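ORF48 (Lactococcus phage TP901-1, PDB 3UH8) is a structural protein of the phage baseplate, whose N-terminal immunoglobulin-like domain probably helps assemble this host-adhesion organelle. Local coordinates at residues A[21-24]-A[29-32]; A[41-46]-A[110-115]; A[52-57]-A[117-122]; A[65-70]-A[79-84]. All blocks are in the same frame, centred on the assembly; numbering follows the deposited sequence.

Contact 1: residues A[21-24]-A[29-32]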
loop_
_atom_site.group_PDB
_atom_site.type_symbol
_atom_site.label_atom_id
_atom_site.label_comp_id
_atom_site.label_asym_id
_atom_site.label_seq_id
_atom_site.Cartn_x
_atom_site.Cartn_y
_atom_site.Cartn_z
ATOM N N LYS A 21 2.100 -12.881 0.756
ATOM C CA LYS A 21 3.400 -13.552 0.752
ATOM C C LYS A 21 4.151 -13.289 -0.551
ATOM O O LYS A 21 3.851 -13.899 -1.581
ATOM C CB LYS A 21 3.261 -15.056 1.040
ATOM C CG LYS A 21 2.780 -15.358 2.450
ATOM C CD LYS A 21 2.664 -16.843 2.709
ATOM C CE LYS A 21 2.316 -17.117 4.150
ATOM N NZ LYS A 21 2.202 -18.572 4.419
ATOM N N LEU A 22 5.108 -12.352 -0.503
ATOM C CA LEU A 22 5.912 -11.966 -1.662
ATOM C C LEU A 22 7.214 -12.772 -1.751
ATOM O O LEU A 22 7.628 -13.390 -0.768
ATOM C CB LEU A 22 6.194 -10.447 -1.663
ATOM C CG LEU A 22 4.992 -9.483 -1.605
ATOM C CD1 LEU A 22 5.455 -8.042 -1.553
ATOM C CD2 LEU A 22 4.061 -9.663 -2.793
ATOM N N ARG A 23 7.836 -12.789 -2.943
ATOM C CA ARG A 23 9.088 -13.502 -3.199
ATOM C C ARG A 23 10.209 -12.518 -3.470
ATOM O O ARG A 23 10.089 -11.654 -4.340
ATOM C CB ARG A 23 8.938 -14.518 -4.338
ATOM C CG ARG A 23 8.135 -15.752 -3.938
ATOM C CD ARG A 23 7.622 -16.513 -5.143
ATOM N NE ARG A 23 6.744 -15.686 -5.969
ATOM C CZ ARG A 23 5.658 -16.129 -6.596
ATOM N NH1 ARG A 23 5.296 -17.400 -6.497
ATOM N NH2 ARG A 23 4.923 -15.297 -7.320
ATOM N N HIS A 24 11.288 -12.649 -2.695
ATOM C CA HIS A 24 12.473 -11.796 -2.702
ATOM C C HIS A 24 13.179 -11.556 -4.053
ATOM O O HIS A 24 13.329 -10.398 -4.456
ATOM C CB HIS A 24 13.445 -12.245 -1.598
ATOM C CG HIS A 24 14.848 -11.769 -1.786
ATOM N ND1 HIS A 24 15.186 -10.443 -1.609
ATOM C CD2 HIS A 24 15.947 -12.457 -2.167
ATOM C CE1 HIS A 24 16.478 -10.369 -1.871
ATOM N NE2 HIS A 24 16.979 -11.558 -2.210
ATOM N N SER A 29 6.827 -9.722 -12.108
ATOM C CA SER A 29 6.238 -8.669 -11.286
ATOM C C SER A 29 5.319 -9.208 -10.194
ATOM O O SER A 29 4.742 -10.289 -10.320
ATOM C CB SER A 29 5.552 -7.606 -12.143
ATOM O OG SER A 29 4.250 -7.976 -12.559
ATOM N N GLN A 30 5.254 -8.468 -9.083
ATOM C CA GLN A 30 4.472 -8.818 -7.894
ATOM C C GLN A 30 3.747 -7.564 -7.441
ATOM O O GLN A 30 4.387 -6.548 -7.171
ATOM C CB GLN A 30 5.375 -9.340 -6.766
ATOM C CG GLN A 30 6.082 -10.649 -7.075
ATOM C CD GLN A 30 6.970 -11.055 -5.935
ATOM O OE1 GLN A 30 6.606 -11.891 -5.110
ATOM N NE2 GLN A 30 8.142 -10.446 -5.845
ATOM N N ALA A 31 2.414 -7.619 -7.385
ATOM C CA ALA A 31 1.637 -6.447 -7.010
ATOM C C ALA A 31 0.621 -6.674 -5.906
ATOM O O ALA A 31 0.043 -7.759 -5.805
ATOM C CB ALA A 31 0.952 -5.864 -8.239
ATOM N N ILE A 32 0.413 -5.630 -5.080
ATOM C CA ILE A 32 -0.564 -5.626 -3.986
ATOM C C ILE A 32 -1.785 -4.816 -4.454
ATOM O O ILE A 32 -1.666 -3.611 -4.690
ATOM C CB ILE A 32 0.027 -5.096 -2.640
ATOM C CG1 ILE A 32 1.146 -6.029 -2.104
ATOM C CG2 ILE A 32 -1.085 -4.900 -1.581
ATOM C CD1 ILE A 32 2.001 -5.455 -0.926
HETATM O O HOH W 1 5.389 -13.144 -9.488
#
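Strand 21-23 runs roughly antiparallel to strand 30-32, their directions 153° apart, but their axes come no closer than 8.4 Å, too wide a gap for ordinary backbone pairing. Gln30 bridges it with its side chain. Across from Leu22 in register, it reaches over with its chain extended beyond CG and lays its amide alongside the main chain of Arg23, much as the peptide of a neighbouring strand would. Arg23 N gives its hydrogen to Gln30 OE1 at 2.6 Å, meeting a lone pair in the carbonyl plane. In return Gln30 NE2 donates to Arg23 O at 2.7 Å, again onto a lone pair, though Arg23 O sits 17° out of the amide plane. Two bonds of opposite sense fix the rotation of the amide about its last torsion and give both OE1 and NE2 a partner inside the protein. Leu22 points toward the other strand beside this bridge, and its CD2 lies 4.2 Å from Gln30 CB. The Arg23 side chain bends at chi3 and finds its main partner in Asp26, within the intervening turn, by a salt bridge; a water also joins Arg23 NH2, weakly, to Ser29 O. The two strands pair with different partners: 21-23 runs parallel to strand 112-122, whereas 30-38 pairs with strands 2-9 and 78-82, among others. Leu88 of helix 85-89 packs on both Leu22 and Gln30.

Contact 2: residues A[41-46]-A[110-115]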
loop_
_atom_site.group_PDB
_atom_site.type_symbol
_atom_site.label_atom_id
_atom_site.label_comp_id
_atom_site.label_asym_id
_atom_site.label_seq_id
_atom_site.Cartn_x
_atom_site.Cartn_y
_atom_site.Cartn_z
ATOM N N GLN A 41 -16.667 0.560 4.328
ATOM C CA GLN A 41 -17.188 0.932 3.012
ATOM C C GLN A 41 -16.114 1.619 2.163
ATOM O O GLN A 41 -15.258 2.298 2.737
ATOM C CB GLN A 41 -18.421 1.824 3.154
ATOM N N PRO A 42 -16.122 1.453 0.810
ATOM C CA PRO A 42 -15.070 2.072 -0.021
ATOM C C PRO A 42 -14.833 3.558 0.210
ATOM O O PRO A 42 -15.779 4.311 0.458
ATOM C CB PRO A 42 -15.530 1.782 -1.449
ATOM C CG PRO A 42 -16.344 0.552 -1.332
ATOM C CD PRO A 42 -17.062 0.674 -0.024
ATOM N N LYS A 43 -13.555 3.964 0.152
ATOM C CA LYS A 43 -13.138 5.346 0.355
ATOM C C LYS A 43 -12.760 6.021 -0.948
ATOM O O LYS A 43 -11.849 5.570 -1.654
ATOM C CB LYS A 43 -11.999 5.441 1.389
ATOM C CG LYS A 43 -11.326 6.813 1.438
ATOM C CD LYS A 43 -11.712 7.601 2.663
ATOM C CE LYS A 43 -11.636 9.091 2.437
ATOM N NZ LYS A 43 -11.650 9.846 3.716
ATOM N N ASN A 44 -13.465 7.110 -1.256
ATOM C CA ASN A 44 -13.209 7.942 -2.420
ATOM C C ASN A 44 -11.953 8.760 -2.138
ATOM O O ASN A 44 -11.877 9.430 -1.099
ATOM C CB ASN A 44 -14.398 8.886 -2.662
ATOM C CG ASN A 44 -15.280 8.514 -3.824
ATOM O OD1 ASN A 44 -15.963 7.484 -3.821
ATOM N ND2 ASN A 44 -15.387 9.413 -4.779
ATOM N N PHE A 45 -10.955 8.702 -3.021
ATOM C CA PHE A 45 -9.752 9.507 -2.857
ATOM C C PHE A 45 -9.482 10.302 -4.134
ATOM O O PHE A 45 -8.338 10.487 -4.549
ATOM C CB PHE A 45 -8.548 8.705 -2.309
ATOM C CG PHE A 45 -8.184 7.430 -3.030
ATOM C CD1 PHE A 45 -7.258 7.438 -4.068
ATOM C CD2 PHE A 45 -8.706 6.209 -2.624
ATOM C CE1 PHE A 45 -6.892 6.249 -4.710
ATOM C CE2 PHE A 45 -8.343 5.023 -3.270
ATOM C CZ PHE A 45 -7.440 5.050 -4.309
ATOM N N GLU A 46 -10.585 10.814 -4.734
ATOM C CA GLU A 46 -10.603 11.628 -5.954
ATOM C C GLU A 46 -9.829 12.911 -5.712
ATOM O O GLU A 46 -10.049 13.596 -4.707
ATOM C CB GLU A 46 -12.046 11.963 -6.380
ATOM C CG GLU A 46 -12.952 10.749 -6.490
ATOM C CD GLU A 46 -14.256 10.909 -7.250
ATOM O OE1 GLU A 46 -14.615 12.051 -7.621
ATOM O OE2 GLU A 46 -14.938 9.879 -7.447
ATOM N N GLU A 110 -0.231 15.240 2.643
ATOM C CA GLU A 110 -1.148 14.171 3.032
ATOM C C GLU A 110 -2.472 14.692 3.580
ATOM O O GLU A 110 -2.490 15.430 4.568
ATOM C CB GLU A 110 -0.491 13.205 4.031
ATOM C CG GLU A 110 -1.401 12.051 4.417
ATOM C CD GLU A 110 -1.069 11.395 5.736
ATOM O OE1 GLU A 110 -1.484 11.934 6.787
ATOM O OE2 GLU A 110 -0.407 10.332 5.719
ATOM N N GLN A 111 -3.576 14.273 2.946
ATOM C CA GLN A 111 -4.935 14.622 3.353
ATOM C C GLN A 111 -5.463 13.601 4.354
ATOM O O GLN A 111 -6.217 13.965 5.257
ATOM C CB GLN A 111 -5.848 14.748 2.124
ATOM C CG GLN A 111 -6.230 16.191 1.742
ATOM C CD GLN A 111 -5.156 17.245 1.951
ATOM O OE1 GLN A 111 -5.329 18.187 2.733
ATOM N NE2 GLN A 111 -4.027 17.122 1.260
ATOM N N PHE A 112 -5.038 12.328 4.204
ATOM C CA PHE A 112 -5.370 11.185 5.062
ATOM C C PHE A 112 -4.526 9.962 4.669
ATOM O O PHE A 112 -3.901 9.954 3.603
ATOM C CB PHE A 112 -6.881 10.853 5.023
ATOM C CG PHE A 112 -7.331 9.980 3.877
ATOM C CD1 PHE A 112 -7.608 8.631 4.076
ATOM C CD2 PHE A 112 -7.474 10.500 2.599
ATOM C CE1 PHE A 112 -8.012 7.821 3.013
ATOM C CE2 PHE A 112 -7.891 9.690 1.539
ATOM C CZ PHE A 112 -8.148 8.354 1.752
ATOM N N SER A 113 -4.544 8.916 5.509
ATOM C CA SER A 113 -3.800 7.683 5.262
ATOM C C SER A 113 -4.513 6.458 5.809
ATOM O O SER A 113 -5.428 6.587 6.626
ATOM C CB SER A 113 -2.400 7.776 5.867
ATOM O OG SER A 113 -2.441 8.093 7.250
ATOM N N THR A 114 -4.089 5.268 5.356
ATOM C CA THR A 114 -4.614 3.999 5.853
ATOM C C THR A 114 -3.851 3.683 7.136
ATOM O O THR A 114 -2.818 4.298 7.425
ATOM C CB THR A 114 -4.390 2.841 4.843
ATOM O OG1 THR A 114 -2.993 2.553 4.728
ATOM C CG2 THR A 114 -5.012 3.094 3.476
ATOM N N ARG A 115 -4.331 2.698 7.879
ATOM C CA ARG A 115 -3.642 2.255 9.076
ATOM C C ARG A 115 -2.626 1.215 8.646
ATOM O O ARG A 115 -2.770 0.652 7.555
ATOM C CB ARG A 115 -4.645 1.722 10.087
ATOM C CG ARG A 115 -5.404 2.883 10.719
ATOM C CD ARG A 115 -6.551 2.455 11.601
ATOM N NE ARG A 115 -6.157 1.411 12.546
ATOM C CZ ARG A 115 -6.016 1.593 13.853
ATOM N NH1 ARG A 115 -6.260 2.779 14.396
ATOM N NH2 ARG A 115 -5.656 0.583 14.633
#
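Lys43 and Phe112 meet through a cation-pi contact, with Lys43 NZ 4.1 Å from the centroid of the Phe112 ring and only 3° off its normal. The same ammonium group forms a salt bridge with Glu38, so it has both a carboxylate and an aromatic face as partners. CH-pi packing accompanies it: Lys43 CE stands 3.9 Å from that centroid, displaced toward the rim. Closer still, Lys43 CG comes within 3.5 Å of Phe112 CZ. A bend at chi2 (106°) carries the lysine chain from the far end of the ring, at CZ, up over its face, the two side chains approaching from opposite directions. The remaining contact is purely apolar. Phe45 CB touches the edge of the Phe112 ring, near its plane, 4.0 Å from CE2, while the Phe45 ring itself leads away to meet Phe100 at a slant. Phe112 also stacks on Phe100 and lies just past the corner that the chain turns at Gln111. The chemistry implies an amphipathic join at the margin of the core: the lysine lends its methylenes to the aromatic cluster, and its ammonium end probably gains electrostatic stabilisation from both the ring and Glu38.

Contact 3: residues A[52-57]-A[117-122]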
loop_
_atom_site.group_PDB
_atom_site.type_symbol
_atom_site.label_atom_id
_atom_site.label_comp_id
_atom_site.label_asym_id
_atom_site.label_seq_id
_atom_site.Cartn_x
_atom_site.Cartn_y
_atom_site.Cartn_z
ATOM N N PHE A 52 2.964 4.552 -1.340
ATOM C CA PHE A 52 3.349 3.363 -0.591
ATOM C C PHE A 52 4.445 3.776 0.385
ATOM O O PHE A 52 5.540 4.153 -0.041
ATOM C CB PHE A 52 3.820 2.236 -1.532
ATOM C CG PHE A 52 4.415 1.038 -0.828
ATOM C CD1 PHE A 52 3.598 0.067 -0.257
ATOM C CD2 PHE A 52 5.793 0.883 -0.726
ATOM C CE1 PHE A 52 4.149 -1.036 0.397
ATOM C CE2 PHE A 52 6.342 -0.228 -0.079
ATOM C CZ PHE A 52 5.518 -1.179 0.481
ATOM N N CYS A 53 4.136 3.740 1.687
ATOM C CA CYS A 53 5.088 4.111 2.726
ATOM C C CYS A 53 5.534 2.874 3.498
ATOM O O CYS A 53 4.792 2.367 4.340
ATOM C CB CYS A 53 4.508 5.183 3.647
ATOM S SG CYS A 53 3.981 6.693 2.795
ATOM N N LEU A 54 6.727 2.357 3.158
ATOM C CA LEU A 54 7.310 1.197 3.828
ATOM C C LEU A 54 7.985 1.687 5.092
ATOM O O LEU A 54 8.756 2.657 5.052
ATOM C CB LEU A 54 8.304 0.434 2.924
ATOM C CG LEU A 54 9.132 -0.696 3.581
ATOM C CD1 LEU A 54 8.278 -1.923 3.911
ATOM C CD2 LEU A 54 10.299 -1.084 2.716
ATOM N N MET A 55 7.729 1.045 6.229
ATOM C CA MET A 55 8.313 1.472 7.474
ATOM C C MET A 55 9.665 0.829 7.792
ATOM O O MET A 55 9.866 -0.360 7.548
ATOM C CB MET A 55 7.318 1.294 8.613
ATOM C CG MET A 55 6.248 2.365 8.640
ATOM S SD MET A 55 5.079 2.182 9.993
ATOM C CE MET A 55 6.055 2.807 11.362
ATOM N N ALA A 56 10.582 1.679 8.250
ATOM C CA ALA A 56 11.917 1.238 8.671
ATOM C C ALA A 56 11.783 0.563 10.026
ATOM O O ALA A 56 11.130 1.088 10.937
ATOM C CB ALA A 56 12.856 2.426 8.784
ATOM N N GLN A 57 12.393 -0.617 10.149
ATOM C CA GLN A 57 12.409 -1.367 11.399
ATOM C C GLN A 57 13.693 -1.043 12.156
ATOM O O GLN A 57 14.680 -0.602 11.562
ATOM C CB GLN A 57 12.194 -2.885 11.188
ATOM C CG GLN A 57 13.264 -3.632 10.379
ATOM C CD GLN A 57 13.282 -3.347 8.889
ATOM O OE1 GLN A 57 12.369 -2.735 8.317
ATOM N NE2 GLN A 57 14.359 -3.748 8.232
ATOM N N PHE A 117 -0.378 -2.115 8.031
ATOM C CA PHE A 117 -0.661 -3.507 7.734
ATOM C C PHE A 117 0.670 -4.204 7.537
ATOM O O PHE A 117 1.693 -3.547 7.311
ATOM C CB PHE A 117 -1.551 -3.640 6.485
ATOM C CG PHE A 117 -0.889 -3.319 5.163
ATOM C CD1 PHE A 117 -0.826 -2.011 4.700
ATOM C CD2 PHE A 117 -0.360 -4.328 4.367
ATOM C CE1 PHE A 117 -0.211 -1.714 3.479
ATOM C CE2 PHE A 117 0.253 -4.031 3.146
ATOM C CZ PHE A 117 0.320 -2.726 2.708
ATOM N N HIS A 118 0.655 -5.531 7.594
ATOM C CA HIS A 118 1.861 -6.309 7.411
ATOM C C HIS A 118 1.793 -7.197 6.192
ATOM O O HIS A 118 0.714 -7.650 5.810
ATOM C CB HIS A 118 2.148 -7.153 8.654
ATOM C CG HIS A 118 2.575 -6.357 9.849
ATOM N ND1 HIS A 118 1.647 -5.844 10.738
ATOM C CD2 HIS A 118 3.817 -6.052 10.289
ATOM C CE1 HIS A 118 2.351 -5.227 11.674
ATOM N NE2 HIS A 118 3.662 -5.329 11.448
ATOM N N TYR A 119 2.961 -7.451 5.593
ATOM C CA TYR A 119 3.146 -8.364 4.474
ATOM C C TYR A 119 4.447 -9.129 4.685
ATOM O O TYR A 119 5.359 -8.624 5.348
ATOM C CB TYR A 119 3.068 -7.656 3.104
ATOM C CG TYR A 119 4.237 -6.759 2.756
ATOM C CD1 TYR A 119 5.318 -7.241 2.025
ATOM C CD2 TYR A 119 4.221 -5.405 3.081
ATOM C CE1 TYR A 119 6.381 -6.411 1.668
ATOM C CE2 TYR A 119 5.277 -4.563 2.725
ATOM C CZ TYR A 119 6.354 -5.072 2.016
ATOM O OH TYR A 119 7.404 -4.259 1.679
ATOM N N ILE A 120 4.527 -10.351 4.159
ATOM C CA ILE A 120 5.715 -11.184 4.327
ATOM C C ILE A 120 6.511 -11.377 3.044
ATOM O O ILE A 120 5.947 -11.773 2.026
ATOM C CB ILE A 120 5.444 -12.502 5.140
ATOM C CG1 ILE A 120 6.445 -13.634 4.813
ATOM C CG2 ILE A 120 4.002 -12.992 5.019
ATOM C CD1 ILE A 120 7.038 -14.306 6.005
ATOM N N VAL A 121 7.819 -11.086 3.095
ATOM C CA VAL A 121 8.700 -11.332 1.966
ATOM C C VAL A 121 9.403 -12.647 2.270
ATOM O O VAL A 121 10.074 -12.775 3.295
ATOM C CB VAL A 121 9.701 -10.199 1.624
ATOM C CG1 VAL A 121 10.536 -10.576 0.402
ATOM C CG2 VAL A 121 8.984 -8.877 1.378
ATOM N N GLU A 122 9.183 -13.637 1.407
ATOM C CA GLU A 122 9.767 -14.968 1.535
ATOM C C GLU A 122 10.909 -15.154 0.550
ATOM O O GLU A 122 11.025 -14.412 -0.428
ATOM C CB GLU A 122 8.696 -16.049 1.325
ATOM C CG GLU A 122 7.784 -16.228 2.526
ATOM C CD GLU A 122 6.638 -17.213 2.394
ATOM O OE1 GLU A 122 6.436 -17.769 1.290
ATOM O OE2 GLU A 122 5.932 -17.423 3.406
#
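Tyr119 brings its hydroxyl end up against both Phe52 and Leu54, and these three buried residues carry nearly all of the contact. The two strands stay well apart here, with the nearest CA atoms, those of Leu54 and His118, separated by 9.9 Å, so it is side-chain length that closes the distance. Tyr119 takes the less common first torsion in which CG lies between the backbone N and the carbonyl carbon (chi1 71°), and this stands its ring out toward the other strand. Phe52 comes from the opposite direction. With its CG anti to the backbone N (chi1 172°), its far end swings toward the tyrosine, and Tyr119 OH lies in the plane of the Phe52 ring at its edge, 3.8 Å from CZ. Carbon packing backs this up, Phe52 CZ lying 4.1 Å from Tyr119 CE2. Leu54 has the same first torsion as Phe52, but its side chain crosses the tyrosine at about a right angle. One branch does the touching: Leu54 CD1 is 3.3 Å from Tyr119 OH and 4.1 Å from Tyr119 CZ. Around this group, Tyr81 stacks on Phe52, and Leu22 of strand 21-23 packs on Tyr119. The hydroxyl thus meets hydrocarbon from both Phe52 and Leu54, and its polar need is answered by the carbonyl oxygen of Ala87 in helix 85-89. Such chemistry lets a tyrosine serve as a largely apolar core residue while its hydrogen bond to Ala87 O ties strand 112-122 to the helix.

Contact 4: residues A[65-70]-A[79-84]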
loop_
_atom_site.group_PDB
_atom_site.type_symbol
_atom_site.label_atom_id
_atom_site.label_comp_id
_atom_site.label_asym_id
_atom_site.label_seq_id
_atom_site.Cartn_x
_atom_site.Cartn_y
_atom_site.Cartn_z
ATOM N N SER A 65 10.608 4.377 3.543
ATOM C CA SER A 65 10.670 4.457 2.080
ATOM C C SER A 65 9.311 4.804 1.471
ATOM O O SER A 65 8.337 4.082 1.688
ATOM C CB SER A 65 11.231 3.171 1.474
ATOM O OG SER A 65 11.607 2.202 2.440
ATOM N N GLU A 66 9.262 5.912 0.712
ATOM C CA GLU A 66 8.044 6.390 0.058
ATOM C C GLU A 66 8.124 6.230 -1.442
ATOM O O GLU A 66 9.107 6.646 -2.060
ATOM C CB GLU A 66 7.751 7.847 0.396
ATOM C CG GLU A 66 7.301 8.066 1.826
ATOM C CD GLU A 66 7.059 9.518 2.188
ATOM O OE1 GLU A 66 6.518 9.776 3.288
ATOM O OE2 GLU A 66 7.397 10.407 1.374
ATOM N N GLU A 67 7.074 5.645 -2.029
ATOM C CA GLU A 67 6.974 5.409 -3.468
ATOM C C GLU A 67 5.568 5.723 -3.945
ATOM O O GLU A 67 4.597 5.279 -3.329
ATOM C CB GLU A 67 7.310 3.952 -3.801
ATOM C CG GLU A 67 8.731 3.525 -3.469
ATOM C CD GLU A 67 8.943 2.028 -3.390
ATOM O OE1 GLU A 67 8.087 1.272 -3.903
ATOM O OE2 GLU A 67 9.975 1.606 -2.821
ATOM N N SER A 68 5.458 6.476 -5.050
ATOM C CA SER A 68 4.166 6.819 -5.640
ATOM C C SER A 68 3.564 5.592 -6.321
ATOM O O SER A 68 4.268 4.887 -7.052
ATOM C CB SER A 68 4.311 7.971 -6.630
ATOM O OG SER A 68 4.971 7.578 -7.821
ATOM N N VAL A 69 2.278 5.322 -6.046
ATOM C CA VAL A 69 1.528 4.200 -6.621
ATOM C C VAL A 69 1.124 4.602 -8.048
ATOM O O VAL A 69 0.574 5.689 -8.249
ATOM C CB VAL A 69 0.323 3.799 -5.722
ATOM C CG1 VAL A 69 -0.576 2.764 -6.399
ATOM C CG2 VAL A 69 0.796 3.283 -4.364
ATOM N N VAL A 70 1.434 3.743 -9.033
ATOM C CA VAL A 70 1.171 4.016 -10.448
ATOM C C VAL A 70 -0.313 3.909 -10.821
ATOM O O VAL A 70 -0.878 4.900 -11.274
ATOM C CB VAL A 70 2.116 3.237 -11.413
ATOM C CG1 VAL A 70 1.908 3.661 -12.869
ATOM C CG2 VAL A 70 3.579 3.415 -11.017
ATOM N N LEU A 79 -6.471 0.435 -5.540
ATOM C CA LEU A 79 -5.117 0.743 -5.989
ATOM C C LEU A 79 -4.321 -0.526 -6.278
ATOM O O LEU A 79 -4.589 -1.579 -5.692
ATOM C CB LEU A 79 -4.368 1.680 -5.008
ATOM C CG LEU A 79 -4.070 1.184 -3.582
ATOM C CD1 LEU A 79 -2.771 0.396 -3.528
ATOM C CD2 LEU A 79 -3.959 2.349 -2.631
ATOM N N LYS A 80 -3.323 -0.408 -7.157
ATOM C CA LYS A 80 -2.429 -1.498 -7.512
ATOM C C LYS A 80 -0.994 -1.006 -7.347
ATOM O O LYS A 80 -0.559 -0.121 -8.086
ATOM C CB LYS A 80 -2.707 -1.990 -8.946
ATOM C CG LYS A 80 -1.856 -3.180 -9.374
ATOM C CD LYS A 80 -2.142 -3.575 -10.809
ATOM C CE LYS A 80 -1.227 -4.676 -11.276
ATOM N NZ LYS A 80 -1.598 -5.157 -12.630
ATOM N N TYR A 81 -0.280 -1.544 -6.346
ATOM C CA TYR A 81 1.114 -1.182 -6.096
ATOM C C TYR A 81 2.034 -2.334 -6.505
ATOM O O TYR A 81 1.877 -3.439 -5.996
ATOM C CB TYR A 81 1.351 -0.768 -4.618
ATOM C CG TYR A 81 2.816 -0.778 -4.227
ATOM C CD1 TYR A 81 3.687 0.209 -4.672
ATOM C CD2 TYR A 81 3.344 -1.821 -3.465
ATOM C CE1 TYR A 81 5.045 0.171 -4.362
ATOM C CE2 TYR A 81 4.701 -1.866 -3.145
ATOM C CZ TYR A 81 5.549 -0.874 -3.606
ATOM O OH TYR A 81 6.883 -0.921 -3.289
ATOM N N VAL A 82 3.003 -2.060 -7.391
ATOM C CA VAL A 82 3.980 -3.060 -7.839
ATOM C C VAL A 82 5.147 -3.044 -6.850
ATOM O O VAL A 82 5.785 -2.001 -6.679
ATOM C CB VAL A 82 4.430 -2.839 -9.312
ATOM C CG1 VAL A 82 5.506 -3.847 -9.728
ATOM C CG2 VAL A 82 3.239 -2.908 -10.267
ATOM N N ALA A 83 5.392 -4.185 -6.172
ATOM C CA ALA A 83 6.462 -4.325 -5.181
ATOM C C ALA A 83 7.824 -4.004 -5.783
ATOM O O ALA A 83 8.259 -4.656 -6.736
ATOM C CB ALA A 83 6.458 -5.723 -4.574
ATOM N N SER A 84 8.456 -2.944 -5.256
ATOM C CA SER A 84 9.779 -2.477 -5.670
ATOM C C SER A 84 10.838 -3.394 -5.063
ATOM O O SER A 84 10.510 -4.225 -4.212
ATOM C CB SER A 84 10.002 -1.048 -5.183
ATOM O OG SER A 84 9.983 -0.972 -3.766
HETATM O O HOH W 2 3.109 1.090 -8.097
#
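Glu67 faces Tyr81 and Ser84 together, its carboxylate spread so that each oxygen takes one hydroxyl. Tyr81 OH donates to Glu67 OE1 at 2.6 Å, and Ser84 OG donates to Glu67 OE2 at 2.7 Å. Both hydroxyls arrive on the syn side, the tyrosine further out of the carboxylate plane than the serine. The glutamate chain and the tyrosine cross obliquely, with carboxylate and ring planes 37° apart, yet OE1 still lies in the plane of the ring at its edge. Tyr81 OH is gripped a second time, as an acceptor, by Ser84 N at 3.2 Å. Further along, Val69 crosses Tyr81 at about a right angle: CG1, anti to the backbone N, sits 3.3 Å from Lys80 O and also packs on Leu79 CB at 4.2 Å, while CG2 reaches Tyr81 CB at 4.1 Å. A water accepting from both Val70 N and Val82 N spans the backbones nearby. These residues belong to the beta hairpin of strands 65-73 and 78-82, in a domain of immunoglobulin fold. Where the second strand gives way to helix 85-89, Ser84 is the N-cap and its OG receives the N-H of Ala87; Glu67 therefore holds the capping hydroxyl through its own hydrogen bond, as a second-shell partner to a classic serine N-cap.

In the fold
From the N terminus, contact 1 closes first, spanning a short turn between strands 21-23 and 30-38, and is complete before any other opens. Contact 2 then opens at 41-46 and contact 3 at 52-57; they close in the same order, at 110-115 and 117-122, so the two cross, sharing strand 112-122 on opposite sides of the chain's centre. Contact 4, the hairpin contact, is nested inside both. Contact 1 touches contact 3 where strand 21-23 runs beside 112-122, and contact 4 where 30-38 meets 78-82. Strands 49-54 and 65-73, sheet neighbours, join contacts 3 and 4; through contacts 1 and 3 the last strand is tied to an early strand and the chain's middle.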